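Local coordinates for putative oxidoreductase (Magnetospirillum magnetotacticum, PDB 3C1A), which probably catalyses an NAD(P)-dependent oxidation or reduction, with a Rossmann-fold domain and a GFO/IDH/MocA-type C-terminal domain, at residues A[60-65]-A[82-87]; A[88-93]-A[113-118]; A[136-141]-A[251-256]. One frame throughout, in Å; residues are numbered along the deposited sequence.

Contact 1 (A[60-65]-A[82-87]); sequences DWRSVV and HAEITL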
ATOM      1  N   ASP A  60       2.587  -6.667  25.316  1.00 21.90           N
ATOM      2  CA  ASP A  60       3.701  -5.751  25.006  1.00 20.56           C
ATOM      3  C   ASP A  60       4.365  -6.092  23.687  1.00 20.11           C
ATOM      4  O   ASP A  60       4.892  -7.197  23.551  1.00 18.26           O
ATOM      5  CB  ASP A  60       4.730  -5.823  26.139  1.00 21.94           C
ATOM      6  CG  ASP A  60       5.693  -4.653  26.157  1.00 25.90           C
ATOM      7  OD1 ASP A  60       6.032  -4.079  25.088  1.00 23.61           O
ATOM      8  OD2 ASP A  60       6.124  -4.321  27.280  1.00 29.24           O
ATOM      9  N   TRP A  61       4.360  -5.147  22.724  1.00 17.33           N
ATOM     10  CA  TRP A  61       4.964  -5.384  21.414  1.00 18.29           C
ATOM     11  C   TRP A  61       6.435  -5.742  21.529  1.00 15.51           C
ATOM     12  O   TRP A  61       6.946  -6.488  20.694  1.00 15.57           O
ATOM     13  CB  TRP A  61       4.754  -4.213  20.409  1.00 18.74           C
ATOM     14  CG  TRP A  61       5.371  -2.879  20.792  1.00 13.62           C
ATOM     15  CD1 TRP A  61       4.752  -1.887  21.432  1.00 19.26           C
ATOM     16  CD2 TRP A  61       6.715  -2.413  20.535  1.00 14.44           C
ATOM     17  NE1 TRP A  61       5.608  -0.828  21.635  1.00 18.19           N
ATOM     18  CE2 TRP A  61       6.816  -1.124  21.079  1.00 16.40           C
ATOM     19  CE3 TRP A  61       7.822  -2.955  19.897  1.00 15.21           C
ATOM     20  CZ2 TRP A  61       7.983  -0.375  21.015  1.00 17.53           C
ATOM     21  CZ3 TRP A  61       8.967  -2.236  19.831  1.00 21.06           C
ATOM     22  CH2 TRP A  61       9.048  -0.937  20.374  1.00 16.18           C
ATOM     23  N   ARG A  62       7.117  -5.203  22.547  1.00 13.09           N
ATOM     24  CA  ARG A  62       8.531  -5.487  22.758  1.00 13.21           C
ATOM     25  C   ARG A  62       8.840  -6.979  22.894  1.00 14.02           C
ATOM     26  O   ARG A  62       9.933  -7.434  22.508  1.00 13.00           O
ATOM     27  CB  ARG A  62       9.061  -4.730  23.968  1.00 15.90           C
ATOM     28  CG  ARG A  62       9.114  -3.253  23.720  1.00 16.57           C
ATOM     29  CD  ARG A  62       9.522  -2.486  24.964  1.00 31.70           C
ATOM     30  NE  ARG A  62       9.422  -1.051  24.736  1.00 36.84           N
ATOM     31  CZ  ARG A  62       8.281  -0.359  24.703  1.00 42.11           C
ATOM     32  NH1 ARG A  62       7.108  -0.963  24.880  1.00 41.15           N
ATOM     33  NH2 ARG A  62       8.313   0.956  24.478  1.00 42.05           N
ATOM     34  N   SER A  63       7.907  -7.742  23.464  1.00 12.18           N
ATOM     35  CA  SER A  63       8.093  -9.187  23.586  1.00 13.51           C
ATOM     36  C   SER A  63       8.046  -9.904  22.246  1.00 14.23           C
ATOM     37  O   SER A  63       8.571 -11.026  22.104  1.00 12.68           O
ATOM     38  CB  SER A  63       7.059  -9.785  24.526  1.00 13.89           C
ATOM     39  OG  SER A  63       7.130  -9.153  25.803  1.00 16.20           O
ATOM     40  N   VAL A  64       7.388  -9.306  21.264  1.00 14.64           N
ATOM     41  CA  VAL A  64       7.391  -9.894  19.922  1.00 14.42           C
ATOM     42  C   VAL A  64       8.763  -9.755  19.287  1.00 15.29           C
ATOM     43  O   VAL A  64       9.289 -10.725  18.751  1.00 11.97           O
ATOM     44  CB  VAL A  64       6.301  -9.300  19.029  1.00 16.24           C
ATOM     45  CG1 VAL A  64       6.516  -9.733  17.579  1.00 16.01           C
ATOM     46  CG2 VAL A  64       4.942  -9.761  19.554  1.00 12.27           C
ATOM     47  N   VAL A  65       9.379  -8.575  19.401  1.00 13.59           N
ATOM     48  CA  VAL A  65      10.698  -8.348  18.786  1.00 18.59           C
ATOM     49  C   VAL A  65      11.873  -8.966  19.570  1.00 19.13           C
ATOM     50  O   VAL A  65      12.955  -9.161  19.022  1.00 19.49           O
ATOM     51  CB  VAL A  65      11.002  -6.824  18.493  1.00 18.66           C
ATOM     52  CG1 VAL A  65       9.781  -6.093  17.819  1.00 13.53           C
ATOM     53  CG2 VAL A  65      11.458  -6.083  19.710  1.00 25.91           C
ATOM     54  N   HIS A  82       4.610   3.546  13.489  1.00 13.36           N
ATOM     55  CA  HIS A  82       5.419   2.673  12.632  1.00 13.65           C
ATOM     56  C   HIS A  82       6.918   2.799  12.865  1.00 12.23           C
ATOM     57  O   HIS A  82       7.601   1.785  12.939  1.00 17.05           O
ATOM     58  CB  HIS A  82       5.150   2.879  11.145  1.00 13.23           C
ATOM     59  CG  HIS A  82       3.816   2.404  10.671  1.00  9.41           C
ATOM     60  ND1 HIS A  82       3.374   2.654   9.387  1.00 15.21           N
ATOM     61  CD2 HIS A  82       2.832   1.700  11.282  1.00 13.21           C
ATOM     62  CE1 HIS A  82       2.181   2.105   9.231  1.00  8.81           C
ATOM     63  NE2 HIS A  82       1.817   1.548  10.374  1.00 10.62           N
ATOM     64  N   ALA A  83       7.446   4.019  12.943  1.00 13.20           N
ATOM     65  CA  ALA A  83       8.878   4.208  13.002  1.00 11.66           C
ATOM     66  C   ALA A  83       9.459   3.565  14.292  1.00 14.01           C
ATOM     67  O   ALA A  83      10.471   2.878  14.249  1.00 14.87           O
ATOM     68  CB  ALA A  83       9.209   5.708  12.930  1.00 15.27           C
ATOM     69  N   GLU A  84       8.801   3.739  15.438  1.00 15.33           N
ATOM     70  CA  GLU A  84       9.345   3.188  16.703  1.00 14.38           C
ATOM     71  C   GLU A  84       9.420   1.657  16.670  1.00 14.93           C
ATOM     72  O   GLU A  84      10.404   1.044  17.069  1.00 11.21           O
ATOM     73  CB  GLU A  84       8.449   3.590  17.856  1.00 15.61           C
ATOM     74  CG  GLU A  84       8.973   3.199  19.197  1.00 18.10           C
ATOM     75  CD  GLU A  84       7.968   3.427  20.324  1.00 25.99           C
ATOM     76  OE1 GLU A  84       6.781   3.723  20.043  1.00 29.14           O
ATOM     77  OE2 GLU A  84       8.373   3.293  21.503  1.00 28.76           O
ATOM     78  N   ILE A  85       8.361   1.046  16.190  1.00 13.19           N
ATOM     79  CA  ILE A  85       8.294  -0.430  16.190  1.00 13.71           C
ATOM     80  C   ILE A  85       9.226  -1.001  15.132  1.00 13.49           C
ATOM     81  O   ILE A  85       9.918  -1.998  15.386  1.00 10.18           O
ATOM     82  CB  ILE A  85       6.867  -0.932  15.976  1.00 12.84           C
ATOM     83  CG1 ILE A  85       5.927  -0.341  17.024  1.00 14.92           C
ATOM     84  CG2 ILE A  85       6.800  -2.442  15.998  1.00 11.21           C
ATOM     85  CD1 ILE A  85       4.516  -0.854  16.869  1.00 18.78           C
ATOM     86  N   THR A  86       9.272  -0.355  13.968  1.00 12.73           N
ATOM     87  CA  THR A  86      10.176  -0.768  12.878  1.00 12.16           C
ATOM     88  C   THR A  86      11.644  -0.681  13.268  1.00 11.36           C
ATOM     89  O   THR A  86      12.405  -1.578  13.034  1.00 11.10           O
ATOM     90  CB  THR A  86       9.915   0.055  11.576  1.00 11.53           C
ATOM     91  OG1 THR A  86       8.538  -0.070  11.176  1.00 12.31           O
ATOM     92  CG2 THR A  86      10.806  -0.391  10.460  1.00  5.77           C
ATOM     93  N   LEU A  87      12.052   0.442  13.828  1.00 13.08           N
ATOM     94  CA  LEU A  87      13.401   0.578  14.346  1.00 12.13           C
ATOM     95  C   LEU A  87      13.768  -0.488  15.367  1.00 12.50           C
ATOM     96  O   LEU A  87      14.887  -0.972  15.330  1.00 12.35           O
ATOM     97  CB  LEU A  87      13.580   1.963  14.926  1.00 13.88           C
ATOM     98  CG  LEU A  87      13.604   3.061  13.861  1.00 11.45           C
ATOM     99  CD1 LEU A  87      13.408   4.448  14.550  1.00 14.65           C
ATOM    100  CD2 LEU A  87      14.906   2.984  13.033  1.00 15.63           C
TER
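In the Rossmann domain, where the chain passes from strand 56-58 over to strand 72-76 and on into helix 82-91, Trp61 lays its indole over Ile85 of that helix and turns its edge to Glu84. Ile85 CG1 sits 4.2 Å from the centroid of the Trp61 six-membered ring and 11° off the ring normal, a CH-pi contact over the face. Ile85 CG2 adds a touch at Trp61 CE3, 4.1 Å away. A broad aromatic suits this place because one flat surface can cover a branched aliphatic chain while its rim meets something polar: Glu84 OE2 lies at the ring edge, near its plane, 3.7 Å from Trp61 CZ2, with the carboxylate turned 73° from the indole.

A chi1 of 63° tucks the Trp61 ring between its own N and C, and the second face is covered by Arg62, whose CG rests 3.8 Å above the ring plane near the rim. The extended Arg62 chain then carries the guanidinium on, one face over Trp61 CZ2, to join a charged chain across the contact. Its NH1 forms a salt bridge with Asp60 OD1 whose hydrogen bond is weak, and NH2 a long one with Glu84 OE2 at 3.8 Å. Asp60 OD1 also accepts from Arg62 N at 3.0 Å, a capping bond that ties the turn together. With an alanine in place of Trp61, Ile85 would probably lose its aromatic cover and the Arg62 guanidinium, lacking a surface to lie on, would be freer to swing from Glu84.

Beneath this layer, Trp61 and Ile85 both reach Ile16 of strand 11-17, and Ile85 also meets Ile75 of strand 72-76, while Thr86 touches Val112 of helix 106-119.

Contact 2 (A[88-93]-A[113-118]); sequences AAIASG and AAAAKA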
ATOM      1  N   ALA A  88      12.828  -0.874  16.236  1.00 13.95           N
ATOM      2  CA  ALA A  88      13.049  -1.928  17.244  1.00 13.34           C
ATOM      3  C   ALA A  88      13.190  -3.272  16.600  1.00 14.85           C
ATOM      4  O   ALA A  88      14.040  -4.052  16.975  1.00 13.60           O
ATOM      5  CB  ALA A  88      11.917  -1.968  18.234  1.00 13.69           C
ATOM      6  N   ALA A  89      12.336  -3.552  15.624  1.00 13.09           N
ATOM      7  CA  ALA A  89      12.422  -4.797  14.877  1.00 11.55           C
ATOM      8  C   ALA A  89      13.741  -4.942  14.117  1.00 12.93           C
ATOM      9  O   ALA A  89      14.382  -5.986  14.193  1.00 13.31           O
ATOM     10  CB  ALA A  89      11.204  -4.936  13.917  1.00 12.99           C
ATOM     11  N   ILE A  90      14.156  -3.878  13.424  1.00 11.52           N
ATOM     12  CA  ILE A  90      15.431  -3.846  12.685  1.00 13.84           C
ATOM     13  C   ILE A  90      16.603  -4.088  13.627  1.00 15.33           C
ATOM     14  O   ILE A  90      17.496  -4.872  13.306  1.00 15.16           O
ATOM     15  CB  ILE A  90      15.634  -2.478  11.955  1.00 13.42           C
ATOM     16  CG1 ILE A  90      14.626  -2.319  10.794  1.00 18.17           C
ATOM     17  CG2 ILE A  90      17.042  -2.371  11.393  1.00 14.06           C
ATOM     18  CD1 ILE A  90      14.513  -0.883  10.232  1.00 11.23           C
ATOM     19  N   ALA A  91      16.627  -3.339  14.736  1.00 16.88           N
ATOM     20  CA  ALA A  91      17.646  -3.472  15.779  1.00 17.97           C
ATOM     21  C   ALA A  91      17.766  -4.926  16.267  1.00 19.94           C
ATOM     22  O   ALA A  91      18.858  -5.384  16.646  1.00 21.05           O
ATOM     23  CB  ALA A  91      17.321  -2.538  16.945  1.00 17.96           C
ATOM     24  N   SER A  92      16.643  -5.637  16.283  1.00 18.25           N
ATOM     25  CA  SER A  92      16.600  -7.052  16.654  1.00 20.13           C
ATOM     26  C   SER A  92      16.927  -8.041  15.541  1.00 20.48           C
ATOM     27  O   SER A  92      16.915  -9.246  15.788  1.00 20.92           O
ATOM     28  CB  SER A  92      15.218  -7.401  17.208  1.00 22.09           C
ATOM     29  OG  SER A  92      15.112  -6.984  18.560  1.00 33.55           O
ATOM     30  N   GLY A  93      17.198  -7.568  14.326  1.00 16.85           N
ATOM     31  CA  GLY A  93      17.477  -8.462  13.218  1.00 17.23           C
ATOM     32  C   GLY A  93      16.272  -9.142  12.584  1.00 19.05           C
ATOM     33  O   GLY A  93      16.451 -10.066  11.811  1.00 19.27           O
ATOM     34  N   ALA A 113      14.933   4.013   6.883  1.00 13.62           N
ATOM     35  CA  ALA A 113      15.885   3.802   5.772  1.00 13.36           C
ATOM     36  C   ALA A 113      17.341   3.589   6.231  1.00 14.99           C
ATOM     37  O   ALA A 113      18.012   2.654   5.789  1.00 16.41           O
ATOM     38  CB  ALA A 113      15.827   4.988   4.784  1.00 14.11           C
ATOM     39  N   ALA A 114      17.818   4.477   7.097  1.00 16.16           N
ATOM     40  CA  ALA A 114      19.185   4.436   7.612  1.00 16.71           C
ATOM     41  C   ALA A 114      19.476   3.180   8.436  1.00 17.04           C
ATOM     42  O   ALA A 114      20.553   2.597   8.297  1.00 15.66           O
ATOM     43  CB  ALA A 114      19.466   5.693   8.431  1.00 12.42           C
ATOM     44  N   ALA A 115      18.533   2.758   9.284  1.00 17.01           N
ATOM     45  CA  ALA A 115      18.698   1.567  10.106  1.00 16.39           C
ATOM     46  C   ALA A 115      18.703   0.260   9.270  1.00 15.27           C
ATOM     47  O   ALA A 115      19.522  -0.628   9.503  1.00 14.95           O
ATOM     48  CB  ALA A 115      17.619   1.519  11.201  1.00 18.25           C
ATOM     49  N   ALA A 116      17.807   0.179   8.297  1.00 12.61           N
ATOM     50  CA  ALA A 116      17.772  -0.895   7.310  1.00 15.56           C
ATOM     51  C   ALA A 116      19.116  -0.998   6.557  1.00 16.10           C
ATOM     52  O   ALA A 116      19.663  -2.069   6.416  1.00 17.45           O
ATOM     53  CB  ALA A 116      16.613  -0.637   6.313  1.00 16.11           C
ATOM     54  N   LYS A 117      19.636   0.139   6.094  1.00 16.22           N
ATOM     55  CA  LYS A 117      20.946   0.210   5.454  1.00 18.53           C
ATOM     56  C   LYS A 117      22.080  -0.278   6.399  1.00 18.07           C
ATOM     57  O   LYS A 117      22.893  -1.152   6.006  1.00 16.49           O
ATOM     58  CB  LYS A 117      21.226   1.658   5.048  1.00 18.56           C
ATOM     59  CG  LYS A 117      22.514   1.884   4.300  1.00 23.29           C
ATOM     60  CD  LYS A 117      22.666   3.371   3.958  1.00 27.86           C
ATOM     61  CE  LYS A 117      23.958   3.644   3.203  1.00 34.53           C
ATOM     62  NZ  LYS A 117      24.021   2.773   2.003  1.00 39.66           N
ATOM     63  N   ALA A 118      22.121   0.288   7.615  1.00 15.15           N
ATOM     64  CA  ALA A 118      23.211  -0.009   8.567  1.00 16.54           C
ATOM     65  C   ALA A 118      23.199  -1.463   9.011  1.00 15.73           C
ATOM     66  O   ALA A 118      24.239  -2.048   9.239  1.00 16.56           O
ATOM     67  CB  ALA A 118      23.151   0.926   9.755  1.00 15.97           C
TER
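Ile90 points from helix 82-91 toward helix 106-119 and sets its two branches against a pair of alanines, Ala115 and Ala116. Its CG2 is anti to the backbone N, while CG1 stands beside that N (chi1 -69°) and runs on to CD1. The Ala115 methyl meets both branches: its CB is 3.9 Å from Ile90 CG2 and 4.0 Å from Ile90 CD1. CG2 also lies over backbone, 3.6 Å from Ala115 O, an oxygen that accepts from Thr119 OG1 within the same helix. CD1 reaches farther along, coming 4.0 Å from Ala116 N, with Ala116 CB more distant.

The two helices belong to successive beta-alpha-beta crossovers of the Rossmann fold, linking strand 72-76 to 95-99 and strand 95-99 to 123-126, so they lie side by side on one face of the parallel sheet. Alanine suits the receiving helix because a single methyl lets the backbones approach closely, Ile90 CA and Ala116 CA being 6.6 Å apart; the branched isoleucine supplies the bulk from the other side. Ala116 also touches Leu301 of helix 301-314, and Ile90 touches Val121.

Three residues past Ile90, the helix ends in a Schellman motif. Gly93 takes a positive phi of 77°, which glycine tolerates readily, and Gly93 N bonds to Ile90 O at 2.9 Å.

Contact 3 (A[136-141]-A[251-256]); sequences EALKAD and DKLTLH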
ATOM      1  N   GLU A 136       0.432  -5.958 -11.964  0.50 17.13           N
ATOM      2  CA  GLU A 136       1.507  -6.687 -12.610  0.50 17.51           C
ATOM      3  C   GLU A 136       1.196  -6.962 -14.097  0.50 17.27           C
ATOM      4  O   GLU A 136       2.060  -6.775 -14.955  0.50 17.26           O
ATOM      5  CB  GLU A 136       1.791  -7.971 -11.827  0.50 17.40           C
ATOM      6  CG  GLU A 136       2.308  -7.703 -10.389  0.50 12.71           C
ATOM      7  CD  GLU A 136       2.311  -8.931  -9.494  0.50 20.49           C
ATOM      8  OE1 GLU A 136       2.202 -10.052 -10.021  0.50 24.90           O
ATOM      9  OE2 GLU A 136       2.411  -8.773  -8.253  0.50 21.97           O
ATOM     10  N   ALA A 137      -0.044  -7.364 -14.384  1.00 17.78           N
ATOM     11  CA  ALA A 137      -0.532  -7.580 -15.768  1.00 17.89           C
ATOM     12  C   ALA A 137      -0.588  -6.279 -16.591  1.00 18.40           C
ATOM     13  O   ALA A 137      -0.266  -6.293 -17.775  1.00 17.93           O
ATOM     14  CB  ALA A 137      -1.878  -8.231 -15.765  1.00 15.84           C
ATOM     15  N   LEU A 138      -0.988  -5.161 -15.970  1.00 17.17           N
ATOM     16  CA  LEU A 138      -0.983  -3.862 -16.633  1.00 18.03           C
ATOM     17  C   LEU A 138       0.438  -3.443 -16.978  1.00 19.67           C
ATOM     18  O   LEU A 138       0.709  -3.025 -18.115  1.00 19.41           O
ATOM     19  CB  LEU A 138      -1.643  -2.768 -15.754  1.00 18.31           C
ATOM     20  CG  LEU A 138      -1.746  -1.322 -16.285  1.00 13.75           C
ATOM     21  CD1 LEU A 138      -2.871  -0.513 -15.542  1.00 10.67           C
ATOM     22  CD2 LEU A 138      -0.387  -0.574 -16.182  1.00 13.00           C
ATOM     23  N   LYS A 139       1.360  -3.550 -16.018  1.00 17.69           N
ATOM     24  CA  LYS A 139       2.751  -3.241 -16.324  1.00 18.08           C
ATOM     25  C   LYS A 139       3.333  -4.132 -17.418  1.00 19.31           C
ATOM     26  O   LYS A 139       4.071  -3.643 -18.273  1.00 18.96           O
ATOM     27  CB  LYS A 139       3.634  -3.260 -15.084  1.00 16.71           C
ATOM     28  CG  LYS A 139       3.266  -2.175 -14.108  1.00 15.36           C
ATOM     29  CD  LYS A 139       4.339  -1.986 -13.050  1.00 21.21           C
ATOM     30  CE  LYS A 139       4.396  -3.195 -12.110  1.00 25.89           C
ATOM     31  NZ  LYS A 139       5.382  -3.013 -11.011  1.00 29.12           N
ATOM     32  N   ALA A 140       2.962  -5.419 -17.432  1.00 18.09           N
ATOM     33  CA  ALA A 140       3.439  -6.337 -18.475  1.00 19.91           C
ATOM     34  C   ALA A 140       2.976  -5.961 -19.890  1.00 20.55           C
ATOM     35  O   ALA A 140       3.632  -6.350 -20.887  1.00 22.75           O
ATOM     36  CB  ALA A 140       3.019  -7.785 -18.158  1.00 18.15           C
ATOM     37  N   ASP A 141       1.846  -5.253 -19.982  1.00 20.20           N
ATOM     38  CA  ASP A 141       1.234  -4.845 -21.255  1.00 22.13           C
ATOM     39  C   ASP A 141       1.443  -3.376 -21.644  1.00 18.99           C
ATOM     40  O   ASP A 141       0.776  -2.868 -22.522  1.00 21.83           O
ATOM     41  CB  ASP A 141      -0.257  -5.158 -21.245  1.00 24.97           C
ATOM     42  CG  ASP A 141      -0.565  -6.481 -21.925  1.00 38.49           C
ATOM     43  OD1 ASP A 141      -0.105  -7.524 -21.414  1.00 48.36           O
ATOM     44  OD2 ASP A 141      -1.243  -6.476 -22.983  1.00 51.80           O
ATOM     45  N   ASP A 251     -14.282  -6.976 -15.743  1.00 35.07           N
ATOM     46  CA  ASP A 251     -12.881  -7.313 -15.959  1.00 32.64           C
ATOM     47  C   ASP A 251     -11.906  -6.380 -15.243  1.00 28.69           C
ATOM     48  O   ASP A 251     -11.975  -5.149 -15.336  1.00 29.19           O
ATOM     49  CB  ASP A 251     -12.589  -7.367 -17.458  1.00 32.53           C
ATOM     50  CG  ASP A 251     -13.421  -8.425 -18.153  1.00 37.10           C
ATOM     51  OD1 ASP A 251     -13.163  -9.626 -17.928  1.00 40.52           O
ATOM     52  OD2 ASP A 251     -14.352  -8.059 -18.905  1.00 46.61           O
ATOM     53  N   LYS A 252     -10.972  -7.015 -14.557  1.00 27.50           N
ATOM     54  CA  LYS A 252      -9.961  -6.343 -13.769  1.00 27.66           C
ATOM     55  C   LYS A 252      -9.038  -5.427 -14.597  1.00 23.48           C
ATOM     56  O   LYS A 252      -8.595  -4.397 -14.102  1.00 26.08           O
ATOM     57  CB  LYS A 252      -9.136  -7.383 -13.009  1.00 27.43           C
ATOM     58  CG  LYS A 252      -9.934  -8.216 -11.961  1.00 28.38           C
ATOM     59  CD  LYS A 252      -9.080  -9.365 -11.376  1.00 33.25           C
ATOM     60  CE  LYS A 252      -9.912 -10.396 -10.591  1.00 36.70           C
ATOM     61  N   LEU A 253      -8.751  -5.808 -15.839  1.00 20.89           N
ATOM     62  CA  LEU A 253      -7.825  -5.061 -16.695  1.00 18.91           C
ATOM     63  C   LEU A 253      -8.362  -5.020 -18.135  1.00 18.56           C
ATOM     64  O   LEU A 253      -8.550  -6.063 -18.752  1.00 17.63           O
ATOM     65  CB  LEU A 253      -6.442  -5.719 -16.700  1.00 18.52           C
ATOM     66  CG  LEU A 253      -5.294  -4.999 -17.420  1.00 17.70           C
ATOM     67  CD1 LEU A 253      -5.148  -3.564 -16.956  1.00 14.32           C
ATOM     68  CD2 LEU A 253      -3.976  -5.730 -17.257  1.00 16.10           C
ATOM     69  N   THR A 254      -8.577  -3.815 -18.658  1.00 17.95           N
ATOM     70  CA  THR A 254      -9.138  -3.654 -20.008  1.00 18.45           C
ATOM     71  C   THR A 254      -8.246  -2.761 -20.880  1.00 19.06           C
ATOM     72  O   THR A 254      -7.707  -1.728 -20.406  1.00 18.68           O
ATOM     73  CB  THR A 254     -10.562  -3.060 -19.977  1.00 19.06           C
ATOM     74  OG1 THR A 254     -10.571  -1.850 -19.213  1.00 18.59           O
ATOM     75  CG2 THR A 254     -11.507  -3.998 -19.338  1.00 14.27           C
ATOM     76  N   LEU A 255      -8.102  -3.175 -22.145  1.00 16.63           N
ATOM     77  CA  LEU A 255      -7.456  -2.365 -23.176  1.00 19.69           C
ATOM     78  C   LEU A 255      -8.478  -1.576 -23.989  1.00 19.57           C
ATOM     79  O   LEU A 255      -9.488  -2.118 -24.467  1.00 20.89           O
ATOM     80  CB  LEU A 255      -6.594  -3.223 -24.099  1.00 21.84           C
ATOM     81  CG  LEU A 255      -5.778  -2.441 -25.138  1.00 19.35           C
ATOM     82  CD1 LEU A 255      -4.793  -1.479 -24.493  1.00 12.96           C
ATOM     83  CD2 LEU A 255      -5.046  -3.417 -26.042  1.00 22.37           C
ATOM     84  N   HIS A 256      -8.227  -0.280 -24.104  1.00 20.75           N
ATOM     85  CA  HIS A 256      -9.119   0.636 -24.816  1.00 18.73           C
ATOM     86  C   HIS A 256      -8.346   1.411 -25.858  1.00 20.68           C
ATOM     87  O   HIS A 256      -7.128   1.442 -25.818  1.00 19.57           O
ATOM     88  CB  HIS A 256      -9.747   1.611 -23.843  1.00 20.04           C
ATOM     89  CG  HIS A 256     -10.616   0.953 -22.833  1.00 19.19           C
ATOM     90  ND1 HIS A 256     -11.991   0.924 -22.940  1.00 25.51           N
ATOM     91  CD2 HIS A 256     -10.310   0.276 -21.702  1.00 25.31           C
ATOM     92  CE1 HIS A 256     -12.493   0.272 -21.906  1.00 20.43           C
ATOM     93  NE2 HIS A 256     -11.494  -0.140 -21.145  1.00 25.98           N
TER
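Leu138 on helix 133-140 and Leu253 of segment 251-256 bring their CA atoms to 6.9 Å, the closest CA pair across the contact, where the helix lies against one face of the mixed sheet. This is alpha/beta packing on the large sheet that probably belongs to the GFO/IDH/MocA-type C-terminal domain, near the sheet's edge, where 270-271 is the outermost strand and 254-256 its neighbour.

Leu253 carries the contact. Its CB points toward the helix, and with CG anti to the backbone N (chi1 -174°) both methyls reach it. CD2 presses on the backbone between Ala137 and Leu138, lying 3.3 Å from Leu138 N and 3.5 Å from Ala137 C, and meets Ala137 CB at 3.6 Å. This is close packing, and the small alanine lets CD2 come down close to the helix backbone. CD1 meets the Leu138 side chain, 3.8 Å from Leu138 CB, the two leucine side chains crossing at about a right angle. Leucine suits both buried positions, filling the layer between helix and sheet with branched apolar bulk: Leu138 also rests on Leu243 and Leu253 on Met245, both of strand 242-246.

The helix has a charged tie besides, a salt bridge from Lys139 to Asp182 of helix 168-184. Thr254, next along the chain, has its side chain on the opposite face of the sheet, where Thr254 OG1 lies in the plane of the His256 ring, at its edge, hydrogen-bonded to His256 NE2 at 2.7 Å.

In the fold
Contacts 1, 2 and 3 follow one another along the chain, each closing before the next opens. The first two share helix 82-91, contact 1 using its beginning and contact 2 its end, and their centres are 11 Å apart. They touch directly, through Trp61 CZ3 and Ala88 CB at 3.4 Å among others, so one helix is packed between segment 60-65 with its short helix and helix 106-119. Contact 3 lies across the chain's centre, 38 Å from contact 1 and 36 Å from contact 2 between centres. Contacts 1 and 2 thus join elements flanking the parallel sheet of the probable dinucleotide-binding domain, and contact 3 a helix to the mixed sheet of the other.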